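Local structure of SusD/RagB family nutrient-binding outer membrane lipoprotein (4F7A) at residues Lys30-Phe34 with Trp46-Gln50; Ala356-Tyr360 with Thr407-Asp411. The protein probably binds glycans, with mucin O-glycans the suggested ligands, as a SusD-like lipoprotein of the bacterial outer membrane. All coordinates share one frame; numbering follows the deposited sequence. Where two conformers were deposited one is given.

Contact 1: Lys30-Phe34 with Trp46-Gln50; sequences KGIYF and WQTFQ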
loop_
_atom_site.group_PDB
_atom_site.type_symbol
_atom_site.label_atom_id
_atom_site.label_comp_id
_atom_site.label_asym_id
_atom_site.label_seq_id
_atom_site.Cartn_x
_atom_site.Cartn_y
_atom_site.Cartn_z
ATOM N N LYS A 30 5.605 -0.670 -14.651
ATOM C CA LYS A 30 4.279 -0.126 -14.965
ATOM C C LYS A 30 3.151 -0.933 -14.334
ATOM O O LYS A 30 2.029 -0.457 -14.244
ATOM C CB LYS A 30 4.058 -0.084 -16.474
ATOM C CG LYS A 30 4.946 0.930 -17.164
ATOM C CD LYS A 30 4.607 1.040 -18.652
ATOM C CE LYS A 30 5.409 2.165 -19.311
ATOM N NZ LYS A 30 5.262 2.229 -20.795
ATOM N N GLY A 31 3.456 -2.149 -13.909
ATOM C CA GLY A 31 2.440 -3.099 -13.485
ATOM C C GLY A 31 2.260 -3.227 -11.978
ATOM O O GLY A 31 1.421 -3.999 -11.537
ATOM N N ILE A 32 3.040 -2.495 -11.191
ATOM C CA ILE A 32 2.912 -2.544 -9.709
ATOM C C ILE A 32 1.684 -1.708 -9.251
ATOM O O ILE A 32 0.706 -2.278 -8.783
ATOM C CB ILE A 32 4.210 -2.089 -9.008
ATOM C CG1 ILE A 32 5.374 -3.021 -9.375
ATOM C CG2 ILE A 32 4.002 -2.003 -7.458
ATOM C CD1 ILE A 32 6.788 -2.420 -9.083
ATOM N N TYR A 33 1.774 -0.372 -9.360
ATOM C CA TYR A 33 0.606 0.561 -9.264
ATOM C C TYR A 33 0.068 0.592 -10.677
ATOM O O TYR A 33 0.440 1.448 -11.520
ATOM C CB TYR A 33 1.075 1.930 -8.836
ATOM C CG TYR A 33 0.044 2.936 -8.326
ATOM C CD1 TYR A 33 -0.513 2.831 -7.045
ATOM C CD2 TYR A 33 -0.273 4.051 -9.073
ATOM C CE1 TYR A 33 -1.384 3.797 -6.559
ATOM C CE2 TYR A 33 -1.129 5.015 -8.592
ATOM C CZ TYR A 33 -1.677 4.887 -7.336
ATOM O OH TYR A 33 -2.514 5.870 -6.880
ATOM N N PHE A 34 -0.750 -0.417 -10.932
ATOM C CA PHE A 34 -0.915 -0.979 -12.261
ATOM C C PHE A 34 -1.433 0.043 -13.242
ATOM O O PHE A 34 -2.505 0.601 -13.051
ATOM C CB PHE A 34 -1.882 -2.164 -12.196
ATOM C CG PHE A 34 -2.021 -2.901 -13.493
ATOM C CD1 PHE A 34 -2.899 -2.452 -14.465
ATOM C CD2 PHE A 34 -1.286 -4.049 -13.736
ATOM C CE1 PHE A 34 -3.033 -3.117 -15.660
ATOM C CE2 PHE A 34 -1.417 -4.726 -14.943
ATOM C CZ PHE A 34 -2.291 -4.268 -15.898
ATOM N N TRP A 46 -6.821 -0.229 -13.583
ATOM C CA TRP A 46 -6.373 0.192 -12.263
ATOM C C TRP A 46 -7.556 0.521 -11.354
ATOM O O TRP A 46 -7.490 0.292 -10.143
ATOM C CB TRP A 46 -5.418 1.385 -12.362
ATOM C CG TRP A 46 -4.929 1.826 -11.034
ATOM C CD1 TRP A 46 -3.893 1.285 -10.323
ATOM C CD2 TRP A 46 -5.489 2.853 -10.208
ATOM N NE1 TRP A 46 -3.754 1.928 -9.135
ATOM C CE2 TRP A 46 -4.715 2.901 -9.028
ATOM C CE3 TRP A 46 -6.525 3.777 -10.374
ATOM C CZ2 TRP A 46 -4.977 3.806 -7.990
ATOM C CZ3 TRP A 46 -6.772 4.705 -9.338
ATOM C CH2 TRP A 46 -6.014 4.688 -8.158
ATOM N N GLN A 47 -8.644 1.037 -11.930
ATOM C CA GLN A 47 -9.776 1.448 -11.122
ATOM C C GLN A 47 -10.316 0.284 -10.291
ATOM O O GLN A 47 -10.636 0.469 -9.121
ATOM C CB GLN A 47 -10.884 2.082 -11.960
ATOM C CG GLN A 47 -12.088 2.568 -11.102
ATOM C CD GLN A 47 -13.259 3.065 -11.956
ATOM O OE1 GLN A 47 -13.527 2.513 -13.018
ATOM N NE2 GLN A 47 -13.972 4.081 -11.474
ATOM N N THR A 48 -10.392 -0.913 -10.880
ATOM C CA THR A 48 -10.805 -2.126 -10.117
ATOM C C THR A 48 -9.663 -2.871 -9.436
ATOM O O THR A 48 -9.876 -3.547 -8.431
ATOM C CB THR A 48 -11.625 -3.117 -11.000
ATOM O OG1 THR A 48 -10.778 -3.684 -12.007
ATOM C CG2 THR A 48 -12.822 -2.401 -11.675
ATOM N N PHE A 49 -8.452 -2.768 -9.977
ATOM C CA PHE A 49 -7.231 -3.305 -9.335
ATOM C C PHE A 49 -7.140 -2.809 -7.894
ATOM O O PHE A 49 -7.062 -3.594 -6.943
ATOM C CB PHE A 49 -5.990 -2.846 -10.144
ATOM C CG PHE A 49 -4.682 -3.555 -9.787
ATOM C CD1 PHE A 49 -3.981 -3.249 -8.642
ATOM C CD2 PHE A 49 -4.122 -4.475 -10.658
ATOM C CE1 PHE A 49 -2.772 -3.895 -8.353
ATOM C CE2 PHE A 49 -2.924 -5.098 -10.387
ATOM C CZ PHE A 49 -2.256 -4.824 -9.229
ATOM N N GLN A 50 -7.242 -1.497 -7.743
ATOM C CA GLN A 50 -7.011 -0.867 -6.466
ATOM C C GLN A 50 -8.017 0.196 -6.024
ATOM O O GLN A 50 -8.319 0.286 -4.828
ATOM C CB GLN A 50 -5.589 -0.298 -6.527
ATOM C CG GLN A 50 -5.237 0.742 -5.578
ATOM C CD GLN A 50 -3.726 0.888 -5.379
ATOM O OE1 GLN A 50 -2.882 0.303 -6.100
ATOM N NE2 GLN A 50 -3.392 1.691 -4.413
#
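Tyr33 and Trp46 form an edge-to-face aromatic pair in which the edge of the indole is directed at a face of the phenol ring. The centroids of the Tyr33 ring and the Trp46 five-membered ring are 4.6 Å apart, and the planes stand at 50°. Trp46 NE1 sits above the middle of the tyrosine ring, and Trp46 CZ2 comes to 3.4 Å from Tyr33 OH. Setting CG anti to the backbone N (chi1 -164°) brings the Tyr33 ring closer to the helix than its CB.

A second apolar set uses Phe34, whose CB lies 3.7 Å from the centroid of the Phe49 ring and 18° off its normal, a CH-pi contact. The Phe34 and Phe49 ring centroids are 5.4 Å apart, so the rings are displaced with little overlap, although their planes are close to parallel.

Polar groups add contacts but no hydrogen bond between the segments. Phe34 O lies 3.1 Å from Trp46 CB, beside the indole. Gln50 sets its amide almost perpendicular to the Tyr33 ring, with OE1 3.6 Å from Tyr33 CD1. Its polar ends are satisfied elsewhere: NE2 by Asp55 and Glu434, OE1 by Arg127 NH2, which also bonds Ile32 O. Replacing Tyr33 with an alanine is likely to open a gap beside the indole edge and to leave the Gln50 amide without its aromatic neighbour.

The buried contact joins the inverse gamma turn centred on Tyr33 to helix 44-51, with helix 251-257 touching Tyr33 and Trp46, helix 84-104 touching Phe34 and Phe49, and helix 111-132 touching Ile32 and Phe49.

Contact 2: Ala356-Tyr360 with Thr407-Asp411; sequences AKQCY and TPNFD
Phe410 packs obliquely on Tyr360, joining the loop 407-411, which begins with an ST turn, to the first turn of helix 356-371 in this TPR-like, SusD-family fold. The ring centroids of Phe410 and Tyr360 are 4.8 Å apart and the planes meet at 34°, too tilted for a stack and too flat for an edge-to-face pair. Each residue covers a face of the other's ring: Phe410 CD1 rides over the Tyr360 ring, offset toward the rim and 3.6 Å from Tyr360 CG, while Tyr360 CB lies over a face of the Phe410 ring.

Phe410 has its CG anti to its own N (chi1 -163°), an orientation that extends the ring from the loop to the helix backbone. Lys357 runs past it in the opposite direction, the lysine CB lying 3.6 Å from Phe410 CD2. At the far end of the ring, Phe410 CZ reaches Ala356 CB at 3.9 Å. Of the residues in the two segments, Phe410 has the most surface covered by its partner segment. Lys357 was modelled in two conformers, so the position of its tail near Asp411 is not unique; its NZ forms a salt bridge with Glu361 on its own helix, whereas Asp411 OD1 stays 4.4 Å from Lys357 NZ, beyond salt-bridge range.

Helix 416-431 lies against both aromatic residues, through Gln419 at Phe410 and through Lys422, Ile423 and Gln426 at Tyr360. Lys422 NZ also bonds the carbonyl oxygens of Thr407 and Asn409. The phenol completes the contact: Tyr360 OH donates to Pro408 O at 2.6 Å, reaching the carbonyl from 36° out of its plane.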
loop_
_atom_site.group_PDB
_atom_site.type_symbol
_atom_site.label_atom_id
_atom_site.label_comp_id
_atom_site.label_asym_id
_atom_site.label_seq_id
_atom_site.Cartn_x
_atom_site.Cartn_y
_atom_site.Cartn_z
ATOM N N ALA A 356 11.823 5.421 19.659
ATOM C CA ALA A 356 10.563 5.543 18.969
ATOM C C ALA A 356 10.219 7.018 18.730
ATOM O O ALA A 356 9.774 7.357 17.630
ATOM C CB ALA A 356 9.430 4.823 19.706
ATOM N N LYS A 357 10.426 7.891 19.724
ATOM C CA LYS A 357 10.055 9.308 19.545
ATOM C C LYS A 357 10.869 9.959 18.438
ATOM O O LYS A 357 10.298 10.642 17.575
ATOM C CB LYS A 357 10.196 10.120 20.836
ATOM C CG LYS A 357 9.558 11.511 20.746
ATOM C CD LYS A 357 9.629 12.271 22.058
ATOM C CE LYS A 357 9.078 13.697 21.928
ATOM N NZ LYS A 357 9.997 14.575 21.176
ATOM N N GLN A 358 12.172 9.739 18.447
ATOM C CA GLN A 358 13.064 10.329 17.475
ATOM C C GLN A 358 12.661 9.917 16.076
ATOM O O GLN A 358 12.659 10.741 15.182
ATOM C CB GLN A 358 14.520 9.876 17.692
ATOM C CG GLN A 358 15.203 10.509 18.889
ATOM C CD GLN A 358 16.587 9.888 19.206
ATOM O OE1 GLN A 358 16.794 8.670 19.118
ATOM N NE2 GLN A 358 17.522 10.741 19.606
ATOM N N CYS A 359 12.384 8.629 15.890
ATOM C CA CYS A 359 11.980 8.122 14.578
ATOM C C CYS A 359 10.597 8.642 14.143
ATOM O O CYS A 359 10.396 8.988 12.981
ATOM C CB CYS A 359 12.009 6.615 14.557
ATOM S SG CYS A 359 13.715 5.933 14.744
ATOM N N TYR A 360 9.654 8.675 15.084
ATOM C CA TYR A 360 8.321 9.213 14.837
ATOM C C TYR A 360 8.402 10.643 14.371
ATOM O O TYR A 360 7.792 11.000 13.377
ATOM C CB TYR A 360 7.483 9.160 16.109
ATOM C CG TYR A 360 6.141 9.829 16.055
ATOM C CD1 TYR A 360 5.043 9.198 15.489
ATOM C CD2 TYR A 360 5.961 11.107 16.575
ATOM C CE1 TYR A 360 3.792 9.832 15.446
ATOM C CE2 TYR A 360 4.728 11.749 16.526
ATOM C CZ TYR A 360 3.645 11.107 15.976
ATOM O OH TYR A 360 2.421 11.730 15.993
ATOM N N THR A 407 -3.607 12.544 19.711
ATOM C CA THR A 407 -3.086 13.797 19.124
ATOM C C THR A 407 -1.818 13.514 18.312
ATOM O O THR A 407 -1.276 12.390 18.364
ATOM C CB THR A 407 -2.711 14.780 20.231
ATOM O OG1 THR A 407 -1.635 14.229 20.997
ATOM C CG2 THR A 407 -3.915 15.068 21.184
ATOM N N PRO A 408 -1.301 14.527 17.602
ATOM C CA PRO A 408 -0.013 14.295 16.958
ATOM C C PRO A 408 1.185 14.293 17.896
ATOM O O PRO A 408 2.262 13.899 17.491
ATOM C CB PRO A 408 0.088 15.473 15.989
ATOM C CG PRO A 408 -1.372 15.905 15.770
ATOM C CD PRO A 408 -1.874 15.817 17.165
ATOM N N ASN A 409 1.003 14.762 19.123
ATOM C CA ASN A 409 2.121 14.869 20.062
ATOM C C ASN A 409 2.472 13.506 20.675
ATOM O O ASN A 409 1.664 12.863 21.372
ATOM C CB ASN A 409 1.786 15.883 21.132
ATOM C CG ASN A 409 2.967 16.224 21.999
ATOM O OD1 ASN A 409 3.998 15.535 21.978
ATOM N ND2 ASN A 409 2.834 17.302 22.766
ATOM N N PHE A 410 3.669 13.046 20.385
ATOM C CA PHE A 410 4.076 11.688 20.787
ATOM C C PHE A 410 4.074 11.529 22.306
ATOM O O PHE A 410 3.759 10.435 22.824
ATOM C CB PHE A 410 5.450 11.345 20.200
ATOM C CG PHE A 410 5.769 9.859 20.219
ATOM C CD1 PHE A 410 5.114 8.993 19.355
ATOM C CD2 PHE A 410 6.694 9.332 21.104
ATOM C CE1 PHE A 410 5.390 7.617 19.365
ATOM C CE2 PHE A 410 6.990 7.957 21.094
ATOM C CZ PHE A 410 6.323 7.116 20.210
ATOM N N ASP A 411 4.428 12.611 23.010
ATOM C CA ASP A 411 4.475 12.613 24.475
ATOM C C ASP A 411 3.108 12.469 25.149
ATOM O O ASP A 411 3.055 12.119 26.315
ATOM C CB ASP A 411 5.144 13.889 25.032
ATOM C CG ASP A 411 6.611 13.996 24.686
ATOM O OD1 ASP A 411 7.219 13.019 24.193
ATOM O OD2 ASP A 411 7.155 15.092 24.911
#

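Both segments of contact 1 come earlier in the chain than either segment of contact 2, and the two contacts lie on opposite sides of the chain's centre. Their centres are 33 Å apart and their nearest atoms about 23 Å, so neither touches the other. All four segments fall within the SusD/RagB family sequence, but the contacts share no helix: contact 1 uses helix 44-51, contact 2 helix 356-371. Contact 1 is wholly buried, about 11 Å from the chain centre to its own centre, whereas contact 2 is partly buried at about 23 Å. Each contact brings a loop against a helix, one deep inside and one farther out, in a largely helical protein.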